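Local coordinates for protein argonaute 5 (Arabidopsis thaliana, PDB 4G0O), which probably binds the 5' nucleotide of small RNAs through its MID domain, using a nucleotide specificity loop to sort them for gene regulation, at residues Gly37-Lys42 with Asn123-Ile128; Asn7-Thr12 with Lys42-Lys47; Thr12-Val17 with Leu78-Leu83; Arg25-Glu30 with Gln112-Asn117. All blocks are in the same frame, centred on the assembly; numbering follows the deposited sequence.

Interaction 1 of 4, residues Gly37-Lys42 with Asn123-Ile128; sequences GMCVSK and NVALKI
With its sulfur held beside the backbone N and opposite the carbonyl carbon (chi1 -74°), Cys39 lays SG against Ala125, whereas Met38 sends CG out opposite its own N (chi1 178°) and reaches the same methyl group from another side. The two helices concerned, 27-42 and 118-131, lie in the helical layer on one face of the parallel sheet in the Rossmann-like MID domain. Over these residues their axes cross at -67° and approach to 8.8 Å. The crossing point is filled by small residues: the CA atoms of Cys39 and Ala125 are only 4.9 Å apart, a spacing that suits an alanine. The Ala125 CB sits 3.6 Å from Cys39 SG and 4.0 Å from Met38 CG. Cys39 SG also meets one branch of Ile128, with CG2 at 4.2 Å, so the buried sulfur bridges two successive turns of the partner helix. Toward the end of helix 27-42, Lys42 bends at its third and fourth torsions and crosses Leu126 at about a right angle. NZ itself passes 4.0 Å from Leu126 CD2 while bonded to the carbonyl O of Lys3, and the Lys42 side chain also touches Met5. Near the C-terminal end, Ser41 OG bonds to Met38 O at 2.9 Å, from the same face of the carbonyl plane as Lys42 N.

Interaction 2 of 4, residues Asn7-Thr12 with Lys42-Lys47; sequences NGAKVT and KGMEFK
The beta-alpha-beta unit made by strand 7-18, helix 27-42 and strand 45-46 closes where Lys10 and Val11 pair in parallel with Glu45 and Phe46. Three nearly straight backbone bonds zip the strands together: Glu45 N to Ala9 O (3.1 Å), Val11 N to Glu45 O (2.8 Å) and Lys47 N to Val11 O (2.9 Å). On the buried side, Val11 sits over one face of the Phe46 ring in a CH-pi contact, CB above its centre, 3.7 Å from the centroid and 12° off the ring normal. With CG1 opposite the backbone N (chi1 -177°), both methyls spread over the same face as CB, CG1 out past the rim at CE1 and CG2 over the rim near CZ. Met44 puts SD in the plane at the ring's edge, and its CE touches Ala9 CB at 3.8 Å. Helix 27-42 covers Phe46 and Met44, and helix 118-131 also covers Met44. The other face carries exposed Lys10 and Glu45, side by side; Lys10 NZ and Glu45 OE2, 4.5 Å apart, may attract weakly. Gly43 ends the helix in a Schellman motif, its positive phi suiting a residue with no CB to jam against the preceding carbonyl O. Gly8, likewise without CB, brings CA to 3.4 Å from Gly43 O. Parallel pairing after a connecting helix is the hallmark of the beta-alpha-beta crossover in Rossmann-like folds.

Interaction 3 of 4, residues Thr12-Val17 with Leu78-Leu83; sequences TSWTCV and LLIVIL
Val17 O receives the shortest polar bond of this contact, from Ile82 N at 2.6 Å and nearly straight at 173°. It belongs to the parallel pairing of strands 14-17 and 78-82 in the middle of the Rossmann-like sheet. Ile80 sits between two further bonds, giving its N to Thr15 O (2.8 Å) and taking Val17 N on its O (2.9 Å). Toward Trp14 and Leu78 the pairing slackens, with Thr15 N to Leu78 O at 3.3 Å and only a weak bond from Leu78 N to Ser13 O. Thr15, Val17 and Leu79 share the face where helix 62-72 packs. There Leu79, its first torsion off the staggered position at -143°, brings CD2 to 3.3 Å from Val17 CG2, a tighter pair than usual, buried under that helix. The opposite face, bearing Trp14, Cys16 and Ile80, lies against helix 27-42. Trp14 places CG between its backbone N and carbonyl carbon (chi1 70°), which lets the indole lean obliquely to Ile80, CE3 being 4.0 Å from CD1, while NE1 bonds to Lys47 O. Further along this face, Cys16 SG rests 4.2 Å from Ile82 CD1.

Interaction 4 of 4, residues Arg25-Glu30 with Gln112-Asn117; sequences RGLPQE and QVNKLN
Leu27 and Val113 cross obliquely, the leucine coming in from the first turn of helix 27-42 and the valine from the last full turn of helix 110-115. Leu27 has CG opposite its backbone N (chi1 -176°), which carries the branched end toward helix 110-115. Its CD2 presses on Val113 CG1 at 3.4 Å, a tight pair, and CG stands 3.6 Å from that same CG1. The same CD2 passes over the backbone of Asn114, 3.8 Å from CA, while the other branch, CD1, turns to Leu116 CG at 4.3 Å. One leucine thus spreads over three residues of the partner, which its forked shape suits. Within the Rossmann-like MID fold, this joins the start of the helix following strand 7-18 to the end of the short helix following strand 105-108. Leu116 has left the helix with positive phi (46°), and its side chain projects back to the interface, also touching Phe31. Glu30 meets it at a slant: with CG opposite the backbone N (chi1 157°), that apolar carbon lies 3.8 Å from Leu116 CD1, and a bend at chi2 folds the carboxylate back so that Glu30 OE2 also comes to 3.8 Å from the same methyl.

Interaction 3 is the core of the four, near the chain's centre, and interaction 1 is also buried; interactions 2 and 4 reach the surface. Interactions 2 and 3 share strand 7-18 and rest on backbone hydrogen bonds, whereas interactions 1 and 4 join helices without any hydrogen bond between their segments. Helix 27-42 serves both of these, crossing helix 118-131 near its own C-terminal end and touching helix 110-115 at its N-terminal start. Neighbouring contacts interlock: Cys39 CB packs on Phe46 CE2, Ile128 CG2 on Leu78 CD2, and Pro28 CG on Ile82 CD1. Interaction 2 carries a Lys-Glu pair on its exposed face and interaction 4 adds Glu30 at its edge, while the side chains of interaction 3 are almost wholly apolar.

Interaction 1 of 4, residues Gly37-Lys42 with Asn123-Ile128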
loop_
_atom_site.group_PDB
_atom_site.type_symbol
_atom_site.label_atom_id
_atom_site.label_comp_id
_atom_site.label_asym_id
_atom_site.label_seq_id
_atom_site.Cartn_x
_atom_site.Cartn_y
_atom_site.Cartn_z
ATOM N N GLY A 37 9.408 -5.223 5.008
ATOM C CA GLY A 37 10.656 -5.383 5.733
ATOM C C GLY A 37 11.124 -4.060 6.313
ATOM O O GLY A 37 11.657 -4.006 7.416
ATOM N N MET A 38 10.911 -2.987 5.556
ATOM C CA MET A 38 11.217 -1.631 6.006
ATOM C C MET A 38 10.231 -1.155 7.094
ATOM O O MET A 38 10.645 -0.570 8.096
ATOM C CB MET A 38 11.242 -0.672 4.804
ATOM C CG MET A 38 11.512 0.785 5.141
ATOM S SD MET A 38 13.063 1.093 6.037
ATOM C CE MET A 38 14.300 0.819 4.749
ATOM N N CYS A 39 8.934 -1.407 6.910
ATOM C CA CYS A 39 7.966 -1.131 7.971
ATOM C C CYS A 39 8.381 -1.862 9.246
ATOM O O CYS A 39 8.381 -1.290 10.334
ATOM C CB CYS A 39 6.551 -1.579 7.568
ATOM S SG CYS A 39 5.702 -0.530 6.320
ATOM N N VAL A 40 8.743 -3.134 9.104
ATOM C CA VAL A 40 9.034 -3.961 10.269
ATOM C C VAL A 40 10.330 -3.559 10.978
ATOM O O VAL A 40 10.365 -3.461 12.203
ATOM C CB VAL A 40 9.014 -5.464 9.930
ATOM C CG1 VAL A 40 9.792 -6.267 10.971
ATOM C CG2 VAL A 40 7.559 -5.946 9.848
ATOM N N SER A 41 11.382 -3.287 10.214
ATOM C CA SER A 41 12.635 -2.828 10.822
ATOM C C SER A 41 12.430 -1.556 11.641
ATOM O O SER A 41 13.166 -1.308 12.595
ATOM C CB SER A 41 13.708 -2.577 9.762
ATOM O OG SER A 41 13.269 -1.595 8.834
ATOM N N LYS A 42 11.431 -0.751 11.276
ATOM C CA LYS A 42 11.213 0.524 11.961
ATOM C C LYS A 42 10.272 0.422 13.164
ATOM O O LYS A 42 10.155 1.375 13.935
ATOM C CB LYS A 42 10.753 1.613 10.991
ATOM C CG LYS A 42 11.786 1.950 9.914
ATOM C CD LYS A 42 11.438 3.231 9.161
ATOM C CE LYS A 42 12.351 4.392 9.578
ATOM N NZ LYS A 42 11.983 4.977 10.894
ATOM N N ASN A 123 10.101 6.541 3.813
ATOM C CA ASN A 123 8.993 7.506 3.791
ATOM C C ASN A 123 7.597 6.877 3.759
ATOM O O ASN A 123 6.724 7.238 4.547
ATOM C CB ASN A 123 9.135 8.455 2.598
ATOM C CG ASN A 123 10.250 9.446 2.780
ATOM O OD1 ASN A 123 10.117 10.402 3.544
ATOM N ND2 ASN A 123 11.359 9.239 2.072
ATOM N N VAL A 124 7.390 5.952 2.832
ATOM C CA VAL A 124 6.127 5.225 2.737
ATOM C C VAL A 124 5.823 4.450 4.013
ATOM O O VAL A 124 4.693 4.480 4.509
ATOM C CB VAL A 124 6.134 4.276 1.523
ATOM C CG1 VAL A 124 4.913 3.344 1.527
ATOM C CG2 VAL A 124 6.214 5.093 0.243
ATOM N N ALA A 125 6.822 3.760 4.549
ATOM C CA ALA A 125 6.641 2.991 5.785
ATOM C C ALA A 125 6.098 3.848 6.937
ATOM O O ALA A 125 5.199 3.435 7.657
ATOM C CB ALA A 125 7.948 2.309 6.193
ATOM N N LEU A 126 6.626 5.051 7.095
ATOM C CA LEU A 126 6.174 5.928 8.176
ATOM C C LEU A 126 4.758 6.431 7.892
ATOM O O LEU A 126 3.947 6.565 8.812
ATOM C CB LEU A 126 7.123 7.110 8.332
ATOM C CG LEU A 126 8.506 6.799 8.907
ATOM C CD1 LEU A 126 9.490 7.914 8.548
ATOM C CD2 LEU A 126 8.415 6.615 10.421
ATOM N N LYS A 127 4.475 6.709 6.617
ATOM C CA LYS A 127 3.126 7.080 6.190
ATOM C C LYS A 127 2.157 5.951 6.498
ATOM O O LYS A 127 1.080 6.185 7.016
ATOM C CB LYS A 127 3.093 7.406 4.695
ATOM C CG LYS A 127 3.951 8.609 4.279
ATOM C CD LYS A 127 4.079 8.648 2.761
ATOM C CE LYS A 127 4.820 9.886 2.268
ATOM N NZ LYS A 127 4.938 9.882 0.770
ATOM N N ILE A 128 2.557 4.719 6.191
ATOM C CA ILE A 128 1.731 3.552 6.497
ATOM C C ILE A 128 1.502 3.355 7.999
ATOM O O ILE A 128 0.419 2.969 8.403
ATOM C CB ILE A 128 2.315 2.265 5.850
ATOM C CG1 ILE A 128 1.990 2.222 4.352
ATOM C CG2 ILE A 128 1.776 1.012 6.515
ATOM C CD1 ILE A 128 2.824 1.210 3.604
#

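Interaction 2 of 4, residues Asn7-Thr12 with Lys42-Lys47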
loop_
_atom_site.group_PDB
_atom_site.type_symbol
_atom_site.label_atom_id
_atom_site.label_comp_id
_atom_site.label_asym_id
_atom_site.label_seq_id
_atom_site.Cartn_x
_atom_site.Cartn_y
_atom_site.Cartn_z
ATOM N N ASN A 7 5.508 4.194 18.139
ATOM C CA ASN A 7 4.721 2.991 18.317
ATOM C C ASN A 7 4.325 2.404 16.953
ATOM O O ASN A 7 3.618 3.042 16.175
ATOM C CB ASN A 7 3.508 3.336 19.183
ATOM C CG ASN A 7 2.383 2.356 19.033
ATOM O OD1 ASN A 7 1.278 2.722 18.603
ATOM N ND2 ASN A 7 2.640 1.095 19.397
ATOM N N GLY A 8 4.808 1.203 16.654
ATOM C CA GLY A 8 4.606 0.609 15.346
ATOM C C GLY A 8 3.293 -0.144 15.302
ATOM O O GLY A 8 3.091 -1.066 16.086
ATOM N N ALA A 9 2.388 0.249 14.406
ATOM C CA ALA A 9 1.084 -0.423 14.333
ATOM C C ALA A 9 1.255 -1.900 13.988
ATOM O O ALA A 9 2.312 -2.315 13.516
ATOM C CB ALA A 9 0.164 0.265 13.319
ATOM N N LYS A 10 0.227 -2.702 14.235
ATOM C CA LYS A 10 0.279 -4.100 13.818
ATOM C C LYS A 10 -0.750 -4.389 12.725
ATOM O O LYS A 10 -1.948 -4.208 12.926
ATOM C CB LYS A 10 0.102 -5.046 15.007
ATOM C CG LYS A 10 0.074 -6.527 14.612
ATOM C CD LYS A 10 -0.322 -7.395 15.808
ATOM C CE LYS A 10 -0.381 -8.882 15.462
ATOM N NZ LYS A 10 -0.930 -9.668 16.618
ATOM N N VAL A 11 -0.267 -4.851 11.575
ATOM C CA VAL A 11 -1.126 -5.135 10.429
ATOM C C VAL A 11 -1.252 -6.637 10.194
ATOM O O VAL A 11 -0.255 -7.314 9.948
ATOM C CB VAL A 11 -0.581 -4.473 9.132
ATOM C CG1 VAL A 11 -1.515 -4.707 7.975
ATOM C CG2 VAL A 11 -0.402 -3.005 9.335
ATOM N N THR A 12 -2.485 -7.136 10.251
ATOM C CA THR A 12 -2.797 -8.551 10.024
ATOM C C THR A 12 -3.525 -8.791 8.688
ATOM O O THR A 12 -3.433 -9.869 8.094
ATOM C CB THR A 12 -3.692 -9.108 11.157
ATOM O OG1 THR A 12 -3.165 -8.707 12.431
ATOM C CG2 THR A 12 -3.749 -10.627 11.099
ATOM N N LYS A 42 11.431 -0.751 11.276
ATOM C CA LYS A 42 11.213 0.524 11.961
ATOM C C LYS A 42 10.272 0.422 13.164
ATOM O O LYS A 42 10.155 1.375 13.935
ATOM C CB LYS A 42 10.753 1.613 10.991
ATOM C CG LYS A 42 11.786 1.950 9.914
ATOM C CD LYS A 42 11.438 3.231 9.161
ATOM C CE LYS A 42 12.351 4.392 9.578
ATOM N NZ LYS A 42 11.983 4.977 10.894
ATOM N N GLY A 43 9.617 -0.727 13.332
ATOM C CA GLY A 43 8.855 -0.979 14.545
ATOM C C GLY A 43 7.469 -1.568 14.363
ATOM O O GLY A 43 6.814 -1.921 15.348
ATOM N N MET A 44 7.010 -1.679 13.121
ATOM C CA MET A 44 5.686 -2.255 12.862
ATOM C C MET A 44 5.747 -3.765 12.925
ATOM O O MET A 44 6.838 -4.350 12.925
ATOM C CB MET A 44 5.150 -1.838 11.494
ATOM C CG MET A 44 4.874 -0.357 11.369
ATOM S SD MET A 44 4.003 0.007 9.842
ATOM C CE MET A 44 2.322 -0.450 10.312
ATOM N N GLU A 45 4.571 -4.381 13.004
ATOM C CA GLU A 45 4.448 -5.823 12.846
ATOM C C GLU A 45 3.480 -6.115 11.698
ATOM O O GLU A 45 2.400 -5.538 11.628
ATOM C CB GLU A 45 3.965 -6.483 14.135
ATOM C CG GLU A 45 4.292 -7.964 14.181
ATOM C CD GLU A 45 3.569 -8.709 15.287
ATOM O OE1 GLU A 45 3.302 -8.105 16.359
ATOM O OE2 GLU A 45 3.264 -9.910 15.063
ATOM N N PHE A 46 3.885 -6.985 10.780
ATOM C CA PHE A 46 3.073 -7.302 9.617
ATOM C C PHE A 46 2.958 -8.799 9.472
ATOM O O PHE A 46 3.961 -9.499 9.568
ATOM C CB PHE A 46 3.759 -6.789 8.352
ATOM C CG PHE A 46 3.140 -5.557 7.763
ATOM C CD1 PHE A 46 2.198 -5.658 6.744
ATOM C CD2 PHE A 46 3.528 -4.300 8.193
ATOM C CE1 PHE A 46 1.650 -4.536 6.191
ATOM C CE2 PHE A 46 2.965 -3.165 7.638
ATOM C CZ PHE A 46 2.032 -3.284 6.635
ATOM N N LYS A 47 1.744 -9.288 9.218
ATOM C CA LYS A 47 1.577 -10.654 8.761
ATOM C C LYS A 47 2.193 -10.736 7.375
ATOM O O LYS A 47 1.890 -9.909 6.525
ATOM C CB LYS A 47 0.101 -11.010 8.696
ATOM C CG LYS A 47 -0.193 -12.485 8.572
ATOM C CD LYS A 47 -1.687 -12.721 8.794
ATOM C CE LYS A 47 -2.073 -14.186 8.614
ATOM N NZ LYS A 47 -1.977 -14.597 7.193
#

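Interaction 3 of 4, residues Thr12-Val17 with Leu78-Leu83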
loop_
_atom_site.group_PDB
_atom_site.type_symbol
_atom_site.label_atom_id
_atom_site.label_comp_id
_atom_site.label_asym_id
_atom_site.label_seq_id
_atom_site.Cartn_x
_atom_site.Cartn_y
_atom_site.Cartn_z
ATOM N N THR A 12 -2.485 -7.136 10.251
ATOM C CA THR A 12 -2.797 -8.551 10.024
ATOM C C THR A 12 -3.525 -8.791 8.688
ATOM O O THR A 12 -3.433 -9.869 8.094
ATOM C CB THR A 12 -3.692 -9.108 11.157
ATOM O OG1 THR A 12 -3.165 -8.707 12.431
ATOM C CG2 THR A 12 -3.749 -10.627 11.099
ATOM N N SER A 13 -4.261 -7.783 8.230
ATOM C CA SER A 13 -5.017 -7.887 6.990
ATOM C C SER A 13 -4.580 -6.814 5.983
ATOM O O SER A 13 -4.826 -5.630 6.176
ATOM C CB SER A 13 -6.514 -7.758 7.293
ATOM O OG SER A 13 -7.299 -8.141 6.179
ATOM N N TRP A 14 -3.913 -7.234 4.919
ATOM C CA TRP A 14 -3.404 -6.297 3.923
ATOM C C TRP A 14 -3.301 -7.018 2.582
ATOM O O TRP A 14 -3.266 -8.245 2.537
ATOM C CB TRP A 14 -2.028 -5.734 4.337
ATOM C CG TRP A 14 -0.944 -6.773 4.267
ATOM C CD1 TRP A 14 -0.559 -7.628 5.257
ATOM C CD2 TRP A 14 -0.133 -7.099 3.123
ATOM N NE1 TRP A 14 0.443 -8.460 4.804
ATOM C CE2 TRP A 14 0.717 -8.154 3.499
ATOM C CE3 TRP A 14 -0.049 -6.595 1.823
ATOM C CZ2 TRP A 14 1.629 -8.713 2.623
ATOM C CZ3 TRP A 14 0.860 -7.151 0.963
ATOM C CH2 TRP A 14 1.690 -8.197 1.363
ATOM N N THR A 15 -3.279 -6.260 1.493
ATOM C CA THR A 15 -2.980 -6.828 0.184
ATOM C C THR A 15 -2.596 -5.718 -0.777
ATOM O O THR A 15 -2.557 -4.546 -0.400
ATOM C CB THR A 15 -4.141 -7.677 -0.392
ATOM O OG1 THR A 15 -3.693 -8.372 -1.561
ATOM C CG2 THR A 15 -5.338 -6.806 -0.737
ATOM N N CYS A 16 -2.311 -6.092 -2.016
ATOM C CA CYS A 16 -1.779 -5.151 -2.983
ATOM C C CYS A 16 -2.573 -5.199 -4.274
ATOM O O CYS A 16 -2.927 -6.284 -4.752
ATOM C CB CYS A 16 -0.336 -5.504 -3.278
ATOM S SG CYS A 16 0.432 -4.509 -4.556
ATOM N N VAL A 17 -2.841 -4.023 -4.837
ATOM C CA VAL A 17 -3.466 -3.929 -6.151
ATOM C C VAL A 17 -2.606 -3.093 -7.052
ATOM O O VAL A 17 -2.076 -2.053 -6.636
ATOM C CB VAL A 17 -4.833 -3.242 -6.094
ATOM C CG1 VAL A 17 -5.618 -3.490 -7.375
ATOM C CG2 VAL A 17 -5.593 -3.764 -4.951
ATOM N N LEU A 78 -5.277 -2.528 5.407
ATOM C CA LEU A 78 -4.418 -1.726 4.522
ATOM C C LEU A 78 -4.433 -2.260 3.094
ATOM O O LEU A 78 -4.307 -3.458 2.881
ATOM C CB LEU A 78 -2.967 -1.722 5.038
ATOM C CG LEU A 78 -1.922 -0.909 4.264
ATOM C CD1 LEU A 78 -2.173 0.596 4.427
ATOM C CD2 LEU A 78 -0.492 -1.263 4.683
ATOM N N LEU A 79 -4.581 -1.369 2.119
ATOM C CA LEU A 79 -4.458 -1.745 0.714
ATOM C C LEU A 79 -3.286 -1.000 0.145
ATOM O O LEU A 79 -3.274 0.237 0.169
ATOM C CB LEU A 79 -5.683 -1.318 -0.090
ATOM C CG LEU A 79 -6.156 -2.266 -1.199
ATOM C CD1 LEU A 79 -6.927 -1.517 -2.299
ATOM C CD2 LEU A 79 -5.018 -3.089 -1.766
ATOM N N ILE A 80 -2.309 -1.725 -0.375
ATOM C CA ILE A 80 -1.196 -1.057 -1.019
ATOM C C ILE A 80 -1.582 -0.922 -2.473
ATOM O O ILE A 80 -1.759 -1.926 -3.173
ATOM C CB ILE A 80 0.113 -1.847 -0.913
ATOM C CG1 ILE A 80 0.572 -1.955 0.543
ATOM C CG2 ILE A 80 1.204 -1.189 -1.752
ATOM C CD1 ILE A 80 1.510 -3.121 0.766
ATOM N N VAL A 81 -1.737 0.316 -2.932
ATOM C CA VAL A 81 -2.185 0.512 -4.300
ATOM C C VAL A 81 -1.060 0.954 -5.220
ATOM O O VAL A 81 -0.413 1.974 -4.971
ATOM C CB VAL A 81 -3.313 1.534 -4.379
ATOM C CG1 VAL A 81 -3.529 1.968 -5.835
ATOM C CG2 VAL A 81 -4.569 0.944 -3.796
ATOM N N ILE A 82 -0.823 0.198 -6.288
ATOM C CA ILE A 82 0.071 0.702 -7.330
ATOM C C ILE A 82 -0.741 1.436 -8.408
ATOM O O ILE A 82 -1.538 0.835 -9.128
ATOM C CB ILE A 82 0.964 -0.405 -7.939
ATOM C CG1 ILE A 82 1.868 -1.029 -6.868
ATOM C CG2 ILE A 82 1.854 0.160 -9.037
ATOM C CD1 ILE A 82 2.580 -2.293 -7.359
ATOM N N LEU A 83 -0.504 2.737 -8.510
ATOM C CA LEU A 83 -1.268 3.638 -9.380
ATOM C C LEU A 83 -1.071 3.365 -10.863
ATOM O O LEU A 83 -0.045 2.834 -11.278
ATOM C CB LEU A 83 -0.862 5.099 -9.106
ATOM C CG LEU A 83 -1.149 5.632 -7.706
ATOM C CD1 LEU A 83 -0.370 6.928 -7.451
ATOM C CD2 LEU A 83 -2.663 5.823 -7.543
#

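Interaction 4 of 4, residues Arg25-Glu30 with Gln112-Asn117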
loop_
_atom_site.group_PDB
_atom_site.type_symbol
_atom_site.label_atom_id
_atom_site.label_comp_id
_atom_site.label_asym_id
_atom_site.label_seq_id
_atom_site.Cartn_x
_atom_site.Cartn_y
_atom_site.Cartn_z
ATOM N N ARG A 25 5.887 -8.054 -13.939
ATOM C CA ARG A 25 4.864 -8.720 -13.144
ATOM C C ARG A 25 5.356 -9.169 -11.769
ATOM O O ARG A 25 4.549 -9.582 -10.933
ATOM C CB ARG A 25 4.281 -9.919 -13.905
ATOM C CG ARG A 25 3.115 -9.584 -14.847
ATOM C CD ARG A 25 1.811 -9.240 -14.088
ATOM N NE ARG A 25 1.097 -8.111 -14.694
ATOM C CZ ARG A 25 0.101 -8.219 -15.576
ATOM N NH1 ARG A 25 -0.319 -9.418 -15.975
ATOM N NH2 ARG A 25 -0.474 -7.119 -16.065
ATOM N N GLY A 26 6.666 -9.096 -11.527
ATOM C CA GLY A 26 7.214 -9.529 -10.252
ATOM C C GLY A 26 7.487 -8.383 -9.292
ATOM O O GLY A 26 7.814 -8.590 -8.127
ATOM N N LEU A 27 7.356 -7.165 -9.795
ATOM C CA LEU A 27 7.602 -5.971 -9.011
ATOM C C LEU A 27 6.646 -5.762 -7.823
ATOM O O LEU A 27 7.111 -5.427 -6.716
ATOM C CB LEU A 27 7.634 -4.744 -9.919
ATOM C CG LEU A 27 7.968 -3.417 -9.240
ATOM C CD1 LEU A 27 9.394 -3.407 -8.658
ATOM C CD2 LEU A 27 7.775 -2.292 -10.227
ATOM N N PRO A 28 5.316 -5.935 -8.033
ATOM C CA PRO A 28 4.411 -5.796 -6.882
ATOM C C PRO A 28 4.805 -6.670 -5.689
ATOM O O PRO A 28 4.870 -6.161 -4.563
ATOM C CB PRO A 28 3.056 -6.237 -7.456
ATOM C CG PRO A 28 3.117 -5.795 -8.881
ATOM C CD PRO A 28 4.561 -6.025 -9.303
ATOM N N GLN A 29 5.065 -7.954 -5.936
ATOM C CA GLN A 29 5.546 -8.867 -4.898
ATOM C C GLN A 29 6.858 -8.413 -4.287
ATOM O O GLN A 29 7.006 -8.387 -3.072
ATOM C CB GLN A 29 5.778 -10.264 -5.468
ATOM C CG GLN A 29 4.617 -11.201 -5.303
ATOM C CD GLN A 29 4.326 -11.475 -3.850
ATOM O OE1 GLN A 29 5.180 -11.251 -2.985
ATOM N NE2 GLN A 29 3.113 -11.952 -3.565
ATOM N N GLU A 30 7.820 -8.102 -5.145
ATOM C CA GLU A 30 9.146 -7.721 -4.679
ATOM C C GLU A 30 9.083 -6.413 -3.881
ATOM O O GLU A 30 9.634 -6.324 -2.776
ATOM C CB GLU A 30 10.107 -7.609 -5.866
ATOM C CG GLU A 30 11.322 -6.716 -5.625
ATOM C CD GLU A 30 12.424 -7.392 -4.817
ATOM O OE1 GLU A 30 12.236 -8.537 -4.339
ATOM O OE2 GLU A 30 13.491 -6.766 -4.655
ATOM N N GLN A 112 8.125 5.125 -9.323
ATOM C CA GLN A 112 8.890 5.161 -8.083
ATOM C C GLN A 112 9.038 3.764 -7.504
ATOM O O GLN A 112 10.106 3.407 -6.997
ATOM C CB GLN A 112 8.226 6.077 -7.055
ATOM C CG GLN A 112 8.116 7.529 -7.491
ATOM C CD GLN A 112 9.474 8.171 -7.719
ATOM O OE1 GLN A 112 10.485 7.758 -7.130
ATOM N NE2 GLN A 112 9.506 9.192 -8.580
ATOM N N VAL A 113 7.960 2.984 -7.566
ATOM C CA VAL A 113 7.985 1.592 -7.118
ATOM C C VAL A 113 9.088 0.848 -7.861
ATOM O O VAL A 113 9.816 0.033 -7.283
ATOM C CB VAL A 113 6.620 0.895 -7.351
ATOM C CG1 VAL A 113 6.770 -0.619 -7.392
ATOM C CG2 VAL A 113 5.622 1.313 -6.283
ATOM N N ASN A 114 9.214 1.157 -9.145
ATOM C CA ASN A 114 10.244 0.568 -9.986
ATOM C C ASN A 114 11.678 0.844 -9.498
ATOM O O ASN A 114 12.570 0.035 -9.711
ATOM C CB ASN A 114 10.082 1.048 -11.429
ATOM C CG ASN A 114 10.793 0.146 -12.416
ATOM O OD1 ASN A 114 10.695 -1.081 -12.326
ATOM N ND2 ASN A 114 11.537 0.744 -13.345
ATOM N N LYS A 115 11.896 1.985 -8.855
ATOM C CA LYS A 115 13.233 2.346 -8.382
ATOM C C LYS A 115 13.647 1.533 -7.152
ATOM O O LYS A 115 14.840 1.344 -6.903
ATOM C CB LYS A 115 13.322 3.831 -8.038
ATOM C CG LYS A 115 13.138 4.838 -9.180
ATOM C CD LYS A 115 12.787 6.201 -8.535
ATOM C CE LYS A 115 12.694 7.380 -9.508
ATOM N NZ LYS A 115 12.102 7.005 -10.817
ATOM N N LEU A 116 12.665 1.065 -6.382
ATOM C CA LEU A 116 12.925 0.382 -5.111
ATOM C C LEU A 116 13.961 1.149 -4.270
ATOM O O LEU A 116 14.881 0.557 -3.686
ATOM C CB LEU A 116 13.365 -1.066 -5.340
ATOM C CG LEU A 116 12.306 -2.053 -5.844
ATOM C CD1 LEU A 116 12.949 -3.366 -6.258
ATOM C CD2 LEU A 116 11.231 -2.303 -4.778
ATOM N N ASN A 117 13.820 2.471 -4.245
ATOM C CA ASN A 117 14.694 3.301 -3.437
ATOM C C ASN A 117 14.365 3.092 -1.964
ATOM O O ASN A 117 13.204 3.152 -1.558
ATOM C CB ASN A 117 14.583 4.779 -3.828
ATOM C CG ASN A 117 15.821 5.576 -3.419
ATOM O OD1 ASN A 117 16.467 5.258 -2.425
ATOM N ND2 ASN A 117 16.170 6.589 -4.200
#